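Local coordinates for surface glycoprotein (Trypanosoma brucei, PDB 5KLH) that is displayed on the surface of the insect-stage parasite, where its bilobed ectodomain, the part present here, is a putative sensor, at residues S28-S34 with V75-T81; V56-V62 with K197-Y203; F85-L91 with Y154-L160; N13-A17 with A211-E215. One frame throughout, in Å; residues are numbered along the deposited sequence.

Contact 1 of 4, residues S28-S34 with V75-T81; sequences SWTGTFS and VKVNINT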
# COMPACT_ATOMS: atom_id res chain seq x y z
N SER A 28 -13.74 13.73 14.98
CA SER A 28 -13.77 13.11 16.30
C SER A 28 -12.75 11.99 16.45
O SER A 28 -12.77 11.28 17.45
CB SER A 28 -15.17 12.57 16.59
OG SER A 28 -16.13 13.62 16.57
N TRP A 29 -11.86 11.83 15.47
CA TRP A 29 -10.91 10.71 15.51
C TRP A 29 -9.67 11.02 16.36
O TRP A 29 -8.51 10.87 15.92
CB TRP A 29 -10.52 10.31 14.08
CG TRP A 29 -11.47 9.32 13.44
CD1 TRP A 29 -12.73 9.00 13.87
CD2 TRP A 29 -11.23 8.51 12.28
NE1 TRP A 29 -13.28 8.04 13.04
CE2 TRP A 29 -12.38 7.73 12.06
CE3 TRP A 29 -10.15 8.38 11.39
CZ2 TRP A 29 -12.49 6.83 11.00
CZ3 TRP A 29 -10.25 7.48 10.34
CH2 TRP A 29 -11.41 6.72 10.16
N THR A 30 -9.92 11.48 17.58
CA THR A 30 -8.87 11.70 18.55
C THR A 30 -8.62 10.40 19.29
O THR A 30 -9.44 9.48 19.22
CB THR A 30 -9.25 12.77 19.55
OG1 THR A 30 -10.57 12.46 20.03
CG2 THR A 30 -9.25 14.15 18.88
N GLY A 31 -7.51 10.32 20.02
CA GLY A 31 -7.17 9.12 20.76
C GLY A 31 -5.67 8.89 20.74
O GLY A 31 -4.89 9.84 20.73
N THR A 32 -5.27 7.62 20.72
CA THR A 32 -3.85 7.27 20.74
C THR A 32 -3.50 6.13 19.80
O THR A 32 -4.35 5.29 19.49
CB THR A 32 -3.36 6.87 22.16
OG1 THR A 32 -4.22 5.86 22.69
CG2 THR A 32 -3.33 8.06 23.10
N PHE A 33 -2.25 6.12 19.36
CA PHE A 33 -1.66 4.98 18.68
C PHE A 33 -0.54 4.48 19.59
O PHE A 33 0.43 5.19 19.79
CB PHE A 33 -1.09 5.35 17.30
CG PHE A 33 -2.14 5.67 16.26
CD1 PHE A 33 -2.76 4.65 15.53
CD2 PHE A 33 -2.48 6.98 15.97
CE1 PHE A 33 -3.71 4.95 14.55
CE2 PHE A 33 -3.42 7.28 15.00
CZ PHE A 33 -4.03 6.27 14.29
N SER A 34 -0.69 3.28 20.12
CA SER A 34 0.27 2.72 21.08
C SER A 34 0.68 3.79 22.11
O SER A 34 1.87 4.04 22.32
CB SER A 34 1.50 2.18 20.35
OG SER A 34 1.12 1.08 19.53
N VAL A 75 1.19 -1.84 16.74
CA VAL A 75 0.44 -0.59 16.76
C VAL A 75 -0.95 -0.86 17.33
O VAL A 75 -1.76 -1.54 16.71
CB VAL A 75 0.33 0.01 15.35
CG1 VAL A 75 -0.41 1.33 15.38
CG2 VAL A 75 1.73 0.21 14.77
N LYS A 76 -1.19 -0.35 18.54
CA LYS A 76 -2.49 -0.48 19.17
C LYS A 76 -3.33 0.75 18.90
O LYS A 76 -3.05 1.84 19.39
CB LYS A 76 -2.32 -0.72 20.67
CG LYS A 76 -1.42 -1.92 20.93
CD LYS A 76 -1.36 -2.33 22.39
CE LYS A 76 -0.46 -3.55 22.55
NZ LYS A 76 -0.46 -4.11 23.93
N VAL A 77 -4.35 0.57 18.07
CA VAL A 77 -5.17 1.68 17.62
C VAL A 77 -6.30 1.89 18.62
O VAL A 77 -7.13 1.01 18.82
CB VAL A 77 -5.73 1.40 16.21
CG1 VAL A 77 -6.54 2.57 15.70
CG2 VAL A 77 -4.59 1.04 15.27
N ASN A 78 -6.29 3.04 19.28
CA ASN A 78 -7.32 3.38 20.25
C ASN A 78 -7.89 4.77 19.93
O ASN A 78 -7.56 5.77 20.59
CB ASN A 78 -6.76 3.32 21.68
CG ASN A 78 -7.86 3.36 22.73
OD1 ASN A 78 -9.05 3.42 22.41
ND2 ASN A 78 -7.46 3.31 24.00
N ILE A 79 -8.74 4.80 18.92
CA ILE A 79 -9.25 6.04 18.35
C ILE A 79 -10.74 6.13 18.62
O ILE A 79 -11.48 5.16 18.40
CB ILE A 79 -8.98 6.09 16.84
CG1 ILE A 79 -7.46 6.10 16.60
CG2 ILE A 79 -9.64 7.31 16.19
CD1 ILE A 79 -6.77 7.43 17.04
N ASN A 80 -11.17 7.28 19.12
CA ASN A 80 -12.58 7.56 19.37
C ASN A 80 -13.43 7.20 18.14
O ASN A 80 -13.11 7.63 17.03
CB ASN A 80 -12.74 9.04 19.75
CG ASN A 80 -14.15 9.41 20.12
OD1 ASN A 80 -14.80 8.72 20.92
ND2 ASN A 80 -14.65 10.50 19.55
N THR A 81 -14.47 6.40 18.38
CA THR A 81 -15.45 5.91 17.40
C THR A 81 -14.94 4.77 16.51
O THR A 81 -15.69 4.25 15.70
CB THR A 81 -16.03 7.06 16.47
OG1 THR A 81 -15.08 7.44 15.46
CG2 THR A 81 -16.46 8.28 17.28
O HOH W 1 -3.17 3.46 22.08
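Ile79 lies against both Trp29 and Phe33 on the inward face of an antiparallel strand pair, and its side chain can be followed from CB to its tip. CB stands beside the carbonyl oxygen of Thr30. CG2, anti to the backbone N, is the branch that meets Trp29, with Ile79 CG2 3.8 Å from Trp29 CB and the two side chains crossing at about a right angle. The other branch, CG1, turns to Phe33: CG1 approaches CZ of the ring, and Ile79 CD1 at the tip lies 3.9 Å from Phe33 CE2. Val77 CG1 meets the same ring at CE1, while Val75 CG1 comes near CD1.

The backbones bond in antiparallel register, Thr32 and Asn78 forming a hydrogen-bonded pair through Thr32 N to Asn78 O (2.9 Å) and Asn78 N to Thr32 O. Side chains extend the pairing at both ends. Asn80 ND2 donates to Ser28 O over 2.9 Å, in the carbonyl plane and on a lone pair, while Lys76 N donates to Ser34 OG at 2.9 Å. A water joins Thr32 OG1 to Lys76 O on the outer face. Gly31 has backbone angles (phi 143°) suited to a residue without a side chain, and its CA lies close against Asn78 O in a CA-H...O contact.

Strand 31-33 sits between strands 36-47 and 72-79, and strand 72-79 in turn pairs with strand 85-100. Phe33 reaches across to Ala60 on strand 51-63 and Val200 on strand 197-204, while Trp29 meets Tyr170 edge-to-face.

Contact 2 of 4, residues V56-V62 with K197-Y203; sequences VYTEATV and KVQVQLY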
# COMPACT_ATOMS: atom_id res chain seq x y z
N VAL A 56 -8.79 13.31 4.94
CA VAL A 56 -8.70 13.47 6.38
C VAL A 56 -8.24 12.17 7.01
O VAL A 56 -8.79 11.11 6.71
CB VAL A 56 -10.05 13.89 7.00
CG1 VAL A 56 -9.90 14.02 8.51
CG2 VAL A 56 -10.53 15.20 6.41
N TYR A 57 -7.20 12.23 7.84
CA TYR A 57 -6.74 11.04 8.54
C TYR A 57 -6.35 11.41 9.97
O TYR A 57 -6.21 12.59 10.29
CB TYR A 57 -5.56 10.40 7.80
CG TYR A 57 -4.38 11.31 7.58
CD1 TYR A 57 -4.31 12.12 6.46
CD2 TYR A 57 -3.32 11.34 8.48
CE1 TYR A 57 -3.22 12.96 6.25
CE2 TYR A 57 -2.24 12.17 8.28
CZ TYR A 57 -2.20 12.98 7.16
OH TYR A 57 -1.12 13.80 6.96
N THR A 58 -6.20 10.43 10.84
CA THR A 58 -5.62 10.72 12.14
C THR A 58 -4.28 9.99 12.24
O THR A 58 -4.10 8.91 11.66
CB THR A 58 -6.59 10.34 13.27
OG1 THR A 58 -6.11 10.89 14.50
CG2 THR A 58 -6.72 8.82 13.42
N GLU A 59 -3.31 10.61 12.92
CA GLU A 59 -1.93 10.13 12.86
C GLU A 59 -1.16 10.32 14.15
O GLU A 59 -1.47 11.20 14.95
CB GLU A 59 -1.16 10.83 11.73
CG GLU A 59 -1.00 12.35 11.91
CD GLU A 59 0.18 12.75 12.79
OE1 GLU A 59 0.20 13.92 13.26
OE2 GLU A 59 1.09 11.92 13.01
N ALA A 60 -0.15 9.48 14.34
CA ALA A 60 0.82 9.69 15.39
C ALA A 60 2.11 9.03 14.96
O ALA A 60 2.09 8.08 14.17
CB ALA A 60 0.31 9.12 16.72
N THR A 61 3.23 9.55 15.45
CA THR A 61 4.53 8.93 15.23
C THR A 61 4.84 8.02 16.40
O THR A 61 4.90 8.47 17.55
CB THR A 61 5.63 9.99 15.08
OG1 THR A 61 5.34 10.81 13.94
CG2 THR A 61 6.99 9.34 14.87
N VAL A 62 4.98 6.73 16.12
CA VAL A 62 5.20 5.74 17.16
C VAL A 62 6.67 5.35 17.20
O VAL A 62 7.22 4.93 16.20
CB VAL A 62 4.35 4.47 16.92
CG1 VAL A 62 4.61 3.46 18.00
CG2 VAL A 62 2.87 4.85 16.90
N LYS A 197 11.52 5.33 14.30
CA LYS A 197 10.10 5.61 14.53
C LYS A 197 9.30 5.42 13.25
O LYS A 197 9.84 5.48 12.16
CB LYS A 197 9.91 7.02 15.08
CG LYS A 197 10.58 8.11 14.24
CD LYS A 197 10.61 9.44 15.00
CE LYS A 197 11.50 10.46 14.32
NZ LYS A 197 12.91 10.00 14.29
N VAL A 198 7.99 5.18 13.42
CA VAL A 198 7.10 4.94 12.30
C VAL A 198 5.89 5.86 12.37
O VAL A 198 5.23 5.92 13.41
CB VAL A 198 6.61 3.46 12.28
CG1 VAL A 198 5.51 3.27 11.27
CG2 VAL A 198 7.78 2.53 11.99
N GLN A 199 5.61 6.58 11.29
CA GLN A 199 4.38 7.38 11.21
C GLN A 199 3.19 6.49 10.89
O GLN A 199 3.21 5.79 9.88
CB GLN A 199 4.51 8.48 10.15
CG GLN A 199 5.57 9.53 10.47
CD GLN A 199 5.62 10.64 9.43
OE1 GLN A 199 6.66 10.90 8.84
NE2 GLN A 199 4.48 11.30 9.21
N VAL A 200 2.16 6.54 11.73
CA VAL A 200 0.96 5.75 11.54
C VAL A 200 -0.16 6.68 11.13
O VAL A 200 -0.40 7.69 11.80
CB VAL A 200 0.56 4.99 12.81
CG1 VAL A 200 -0.67 4.14 12.53
CG2 VAL A 200 1.72 4.14 13.29
N GLN A 201 -0.82 6.37 10.01
CA GLN A 201 -1.96 7.15 9.53
C GLN A 201 -3.20 6.27 9.37
O GLN A 201 -3.16 5.24 8.69
CB GLN A 201 -1.63 7.83 8.19
CG GLN A 201 -0.41 8.75 8.27
CD GLN A 201 -0.07 9.44 6.95
OE1 GLN A 201 -0.80 9.32 5.97
NE2 GLN A 201 1.05 10.17 6.94
N LEU A 202 -4.30 6.69 9.98
CA LEU A 202 -5.55 5.95 9.87
C LEU A 202 -6.54 6.73 9.01
O LEU A 202 -6.90 7.87 9.34
CB LEU A 202 -6.14 5.65 11.26
CG LEU A 202 -7.52 4.98 11.29
CD1 LEU A 202 -7.43 3.53 10.83
CD2 LEU A 202 -8.16 5.06 12.67
N TYR A 203 -6.94 6.13 7.89
CA TYR A 203 -7.94 6.67 6.97
C TYR A 203 -9.27 5.99 7.12
O TYR A 203 -9.36 4.85 7.62
CB TYR A 203 -7.49 6.50 5.51
CG TYR A 203 -6.33 7.38 5.14
CD1 TYR A 203 -5.03 6.99 5.44
CD2 TYR A 203 -6.53 8.60 4.50
CE1 TYR A 203 -3.95 7.82 5.11
CE2 TYR A 203 -5.46 9.42 4.17
CZ TYR A 203 -4.18 9.02 4.48
OH TYR A 203 -3.10 9.83 4.15
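Lys197 opens the second strand by passing its aliphatic chain across Thr61, whose CG2 is 3.6 Å from Lys197 CD. Val198 follows as a hydrogen-bonded partner of Val62, with Val62 N to Val198 O at 2.8 Å. Gln199 turns to the other face and brings CG up to Thr61 OG1. At Val200, paired with Ala60 by two backbone bonds, CG2 touches Val62 CG2 at 3.9 Å.

On the polar face Gln201 comes next. With its chain extended beyond CG, it lays its terminal amide on the Tyr57 ring with the planes 14° apart, Gln201 OE1 lying 3.9 Å above the plane of Tyr57 and over its centre. Leu202 then bonds with Thr58, Leu202 N donating to Thr58 O at 2.8 Å, and its CB and CD2 pack on Thr58 CG2.

Tyr203 ends the walk. Tyr57 CB sits 3.7 Å from the centroid of the Tyr203 ring, almost on the ring normal, a CH-pi contact, and Tyr203 OH donates to Gln201 OE1 over 3.0 Å. That bond should limit rotation of the amide. Phe209 stacks on Tyr203, and Arg41 makes a salt bridge with Glu59.

Residues alternate between a face of Val62, Val198, Val200 and Leu202 and one of Tyr57, Glu59 and Gln201, as expected in a closed, barrel-like sheet, the apolar face turned inward to Phe33 and Leu160.

Contact 3 of 4, residues F85-L91 with Y154-L160; sequences FTRRSPL and YLSKLYL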
# COMPACT_ATOMS: atom_id res chain seq x y z
N PHE A 85 -8.27 -1.98 17.58
CA PHE A 85 -7.62 -3.10 16.94
C PHE A 85 -6.13 -2.91 16.96
O PHE A 85 -5.64 -1.78 17.16
CB PHE A 85 -8.13 -3.30 15.50
CG PHE A 85 -7.76 -2.21 14.53
CD1 PHE A 85 -8.53 -1.06 14.43
CD2 PHE A 85 -6.68 -2.37 13.67
CE1 PHE A 85 -8.20 -0.06 13.52
CE2 PHE A 85 -6.35 -1.37 12.76
CZ PHE A 85 -7.11 -0.22 12.68
N THR A 86 -5.41 -4.01 16.78
CA THR A 86 -3.95 -3.99 16.70
C THR A 86 -3.48 -4.36 15.30
O THR A 86 -4.01 -5.29 14.69
CB THR A 86 -3.32 -4.95 17.72
OG1 THR A 86 -3.67 -4.54 19.05
CG2 THR A 86 -1.79 -4.96 17.60
N ARG A 87 -2.49 -3.64 14.80
CA ARG A 87 -1.76 -4.09 13.63
C ARG A 87 -0.33 -4.34 14.03
O ARG A 87 0.33 -3.46 14.61
CB ARG A 87 -1.81 -3.07 12.49
CG ARG A 87 -0.88 -3.43 11.34
CD ARG A 87 -1.46 -4.58 10.51
NE ARG A 87 -2.69 -4.17 9.86
CZ ARG A 87 -2.75 -3.60 8.65
NH1 ARG A 87 -1.64 -3.40 7.94
NH2 ARG A 87 -3.93 -3.24 8.16
N ARG A 88 0.13 -5.56 13.74
CA ARG A 88 1.56 -5.87 13.74
C ARG A 88 2.08 -5.82 12.32
O ARG A 88 1.48 -6.38 11.42
CB ARG A 88 1.80 -7.25 14.35
CG ARG A 88 1.78 -7.25 15.85
CD ARG A 88 1.87 -8.66 16.41
NE ARG A 88 2.20 -8.63 17.83
CZ ARG A 88 1.33 -8.33 18.78
NH1 ARG A 88 0.08 -8.03 18.46
NH2 ARG A 88 1.70 -8.32 20.06
N SER A 89 3.19 -5.12 12.10
CA SER A 89 3.75 -4.97 10.77
C SER A 89 5.25 -5.15 10.91
O SER A 89 5.82 -4.64 11.87
CB SER A 89 3.42 -3.60 10.17
OG SER A 89 3.68 -3.56 8.78
N PRO A 90 5.89 -5.84 9.96
CA PRO A 90 7.33 -6.09 10.12
C PRO A 90 8.15 -4.81 10.01
O PRO A 90 7.93 -4.03 9.08
CB PRO A 90 7.66 -7.05 8.97
CG PRO A 90 6.58 -6.85 7.98
CD PRO A 90 5.34 -6.50 8.76
N LEU A 91 9.08 -4.61 10.94
CA LEU A 91 9.99 -3.46 10.89
C LEU A 91 10.87 -3.49 9.66
O LEU A 91 11.24 -2.45 9.11
CB LEU A 91 10.87 -3.43 12.13
CG LEU A 91 10.11 -3.15 13.42
CD1 LEU A 91 10.99 -3.48 14.61
CD2 LEU A 91 9.68 -1.70 13.46
N TYR A 154 12.57 -1.06 5.03
CA TYR A 154 12.24 -0.86 6.44
C TYR A 154 11.03 0.03 6.58
O TYR A 154 10.96 1.11 5.98
CB TYR A 154 13.43 -0.27 7.19
CG TYR A 154 14.65 -1.14 7.13
CD1 TYR A 154 15.53 -1.07 6.06
CD2 TYR A 154 14.93 -2.06 8.14
CE1 TYR A 154 16.65 -1.86 6.00
CE2 TYR A 154 16.06 -2.86 8.08
CZ TYR A 154 16.90 -2.77 7.01
OH TYR A 154 18.02 -3.57 6.96
N LEU A 155 10.08 -0.41 7.39
CA LEU A 155 8.84 0.33 7.61
C LEU A 155 9.08 1.74 8.14
O LEU A 155 9.80 1.93 9.13
CB LEU A 155 7.96 -0.42 8.60
CG LEU A 155 6.58 0.18 8.84
CD1 LEU A 155 5.74 0.12 7.58
CD2 LEU A 155 5.93 -0.59 9.97
N SER A 156 8.45 2.72 7.49
CA SER A 156 8.59 4.12 7.85
C SER A 156 7.23 4.77 8.06
O SER A 156 7.07 5.64 8.92
CB SER A 156 9.36 4.86 6.77
OG SER A 156 9.46 6.24 7.10
N LYS A 157 6.27 4.38 7.23
CA LYS A 157 4.92 4.93 7.28
C LYS A 157 3.94 3.77 7.17
O LYS A 157 3.97 3.04 6.19
CB LYS A 157 4.71 5.96 6.16
CG LYS A 157 3.47 6.81 6.32
CD LYS A 157 3.48 8.03 5.38
CE LYS A 157 4.77 8.83 5.51
NZ LYS A 157 4.80 10.00 4.58
N LEU A 158 3.09 3.61 8.18
CA LEU A 158 2.12 2.53 8.20
C LEU A 158 0.74 3.12 7.95
O LEU A 158 0.34 4.02 8.68
CB LEU A 158 2.17 1.80 9.54
CG LEU A 158 1.16 0.67 9.72
CD1 LEU A 158 1.56 -0.51 8.89
CD2 LEU A 158 1.07 0.29 11.19
N TYR A 159 0.06 2.67 6.91
CA TYR A 159 -1.28 3.16 6.56
C TYR A 159 -2.35 2.18 6.98
O TYR A 159 -2.32 1.02 6.55
CB TYR A 159 -1.40 3.40 5.05
CG TYR A 159 -0.41 4.37 4.47
CD1 TYR A 159 0.91 3.98 4.22
CD2 TYR A 159 -0.80 5.64 4.11
CE1 TYR A 159 1.81 4.86 3.66
CE2 TYR A 159 0.10 6.53 3.54
CZ TYR A 159 1.40 6.13 3.32
OH TYR A 159 2.30 7.00 2.74
N LEU A 160 -3.32 2.62 7.78
CA LEU A 160 -4.38 1.75 8.25
C LEU A 160 -5.71 2.29 7.78
O LEU A 160 -5.82 3.49 7.52
CB LEU A 160 -4.35 1.64 9.78
CG LEU A 160 -3.03 1.18 10.38
CD1 LEU A 160 -3.04 1.25 11.91
CD2 LEU A 160 -2.73 -0.23 9.94
O HOH W 2 11.24 -0.05 10.46
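Leu160 rests one methyl on the flat head of Arg87. CD2 of Leu160 lies 3.6 Å from Arg87 CZ, above the plane of the guanidinium and over its centre. The chain of Arg87 bends at chi2 and chi3, bringing the guanidinium back over the methyl that CB and CG already border. The charged end is held beyond the contact: NH2 forms a salt bridge with Glu172 and a hydrogen bond to the carbonyl oxygen of Gln177. The other methyl of Leu160, CD1, comes 4.3 Å from CE2 of Phe85.

Strands 85-100 and 145-164 are antiparallel neighbours in one sheet, but here they splay apart: the short segments run at 130° to each other, their axes 8.0 Å apart at closest approach, and side chains bridge most of the distance. A classic beta bulge, in which Ser156 and Lys157 both face Gly189, interrupts the second strand beside this opening.

Leu155 stands where the strands draw together. Its N donates to Leu91 O over 2.9 Å, the donor lying well above the carbonyl plane, and a water bonded to Leu91 O and Leu155 O adds a second link. CB of Leu155 approaches Pro90 O at 3.6 Å. CG leaves anti to the backbone N (chi1 -175°), which carries CD2 to within 3.9 Å of Ser89 OG; Leu158 CD1 meets that same hydroxyl oxygen at 3.7 Å.

Contact 4 of 4, residues N13-A17 with A211-E215; sequences NFKKA and ALERE
Phe14 fills the tightly packed part of this contact, wedged against Ala211 and Leu212 of the facing helix. A trans first torsion (chi1 178°) swings the ring across to them. CD1 of Phe14 lies 3.7 Å from Ala211 CB, which meets the ring at its edge, near the plane. CE1 of Phe14 comes 3.6 Å from Leu212 CB, while Leu212 CD1 lies over one face of the ring, offset toward the rim, in a CH-pi contact. Ala17 CB meets Ala211 CB at 3.7 Å. Val47 of strand 36-47 touches both Phe14 and Leu212, placing this apolar patch against the sheet.

The other side is polar and more open to solvent, held by a few directed bonds and a water. Asn13, exposed, turns OD1 to Arg214 and accepts a bond from NH1 over 2.8 Å, arriving at the guanidinium edge and within the amide's own carbonyl plane. Arg214 NE holds Glu215 OE2 in a salt bridge of 2.8 Å, using the anti lone pair. The amide of Asn13 and the carboxylate of Glu215 stack with their planes 14° apart. A water takes the N-H of Phe14 and donates to Glu215 OE1, spanning the helices.

Asn13 OD1 and Glu215 OE2 are acceptors only 2.9 Å apart, with no bond between them. Their closeness is probably eased by the arginine, which donates to both and should offset the charge of Glu215 and the partial charge on the amide oxygen.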
# COMPACT_ATOMS: atom_id res chain seq x y z
N ASN A 13 -15.81 7.33 -11.27
CA ASN A 13 -15.81 6.62 -9.98
C ASN A 13 -15.13 7.47 -8.90
O ASN A 13 -15.63 7.58 -7.78
CB ASN A 13 -15.11 5.26 -10.11
CG ASN A 13 -15.05 4.50 -8.80
OD1 ASN A 13 -14.31 4.88 -7.89
ND2 ASN A 13 -15.80 3.40 -8.70
N PHE A 14 -13.99 8.06 -9.24
CA PHE A 14 -13.31 8.93 -8.29
C PHE A 14 -14.16 10.13 -7.89
O PHE A 14 -14.26 10.44 -6.71
CB PHE A 14 -11.97 9.40 -8.86
CG PHE A 14 -11.25 10.32 -7.95
CD1 PHE A 14 -10.77 9.88 -6.72
CD2 PHE A 14 -11.06 11.65 -8.29
CE1 PHE A 14 -10.11 10.73 -5.87
CE2 PHE A 14 -10.40 12.51 -7.44
CZ PHE A 14 -9.92 12.05 -6.22
N LYS A 15 -14.76 10.81 -8.87
CA LYS A 15 -15.62 11.97 -8.58
C LYS A 15 -16.78 11.60 -7.68
O LYS A 15 -17.15 12.37 -6.79
CB LYS A 15 -16.14 12.59 -9.89
CG LYS A 15 -15.08 13.33 -10.67
CD LYS A 15 -15.53 13.70 -12.10
CE LYS A 15 -16.76 14.59 -12.11
NZ LYS A 15 -17.14 14.97 -13.50
N LYS A 16 -17.35 10.42 -7.88
CA LYS A 16 -18.47 10.01 -7.06
C LYS A 16 -18.02 9.80 -5.62
O LYS A 16 -18.74 10.15 -4.70
CB LYS A 16 -19.13 8.76 -7.65
CG LYS A 16 -19.93 9.10 -8.91
CD LYS A 16 -20.44 7.86 -9.64
CE LYS A 16 -21.49 8.25 -10.68
NZ LYS A 16 -21.82 7.11 -11.59
N ALA A 17 -16.82 9.26 -5.44
CA ALA A 17 -16.26 9.06 -4.10
C ALA A 17 -16.02 10.40 -3.40
O ALA A 17 -16.29 10.55 -2.21
CB ALA A 17 -14.95 8.26 -4.18
N ALA A 211 -9.58 6.40 -2.73
CA ALA A 211 -10.22 6.41 -4.05
C ALA A 211 -9.25 6.76 -5.18
O ALA A 211 -9.26 6.12 -6.24
CB ALA A 211 -11.41 7.36 -4.06
N LEU A 212 -8.41 7.77 -4.97
CA LEU A 212 -7.42 8.15 -5.96
C LEU A 212 -6.40 7.03 -6.18
O LEU A 212 -6.06 6.72 -7.33
CB LEU A 212 -6.72 9.45 -5.54
CG LEU A 212 -5.81 10.11 -6.57
CD1 LEU A 212 -6.63 10.51 -7.80
CD2 LEU A 212 -5.12 11.33 -5.96
N GLU A 213 -5.93 6.41 -5.09
CA GLU A 213 -5.00 5.30 -5.18
C GLU A 213 -5.59 4.20 -6.03
O GLU A 213 -4.92 3.62 -6.88
CB GLU A 213 -4.66 4.74 -3.78
CG GLU A 213 -3.70 5.59 -2.99
CD GLU A 213 -2.28 5.55 -3.54
OE1 GLU A 213 -1.71 4.45 -3.70
OE2 GLU A 213 -1.72 6.63 -3.83
N ARG A 214 -6.86 3.92 -5.79
CA ARG A 214 -7.55 2.85 -6.51
C ARG A 214 -7.72 3.17 -7.98
O ARG A 214 -7.33 2.39 -8.85
CB ARG A 214 -8.92 2.57 -5.90
CG ARG A 214 -9.65 1.42 -6.59
CD ARG A 214 -11.03 1.20 -6.01
NE ARG A 214 -11.86 2.39 -6.18
CZ ARG A 214 -12.36 3.11 -5.18
NH1 ARG A 214 -13.09 4.18 -5.45
NH2 ARG A 214 -12.13 2.76 -3.91
N GLU A 215 -8.31 4.33 -8.25
CA GLU A 215 -8.74 4.66 -9.61
C GLU A 215 -7.59 5.06 -10.52
O GLU A 215 -7.74 5.08 -11.74
CB GLU A 215 -9.79 5.76 -9.57
CG GLU A 215 -11.07 5.39 -8.87
CD GLU A 215 -11.79 4.23 -9.55
OE1 GLU A 215 -12.01 4.30 -10.78
OE2 GLU A 215 -12.15 3.26 -8.85
O HOH W 3 -12.53 7.03 -11.36

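Contacts 1, 2 and 3 belong to one barrel-like sheet and touch one another, whereas contact 4 joins two helices, its nearest atoms about 8 Å from contacts 2 and 3. Contact 2 is the most buried; the other three are partly buried. Contacts 1 and 2 are antiparallel pairs rich in backbone bonds, the first short and finished by side-chain bonds, and Phe33 of the first packs on Ala60 of the second. Contact 3 spans diverging strands with little backbone pairing, though its two strands bond separately to V75-T81 and K197-Y203. In contact 4, lying near both chain ends, helix packing and a polar, water-bridged edge replace sheet bonding.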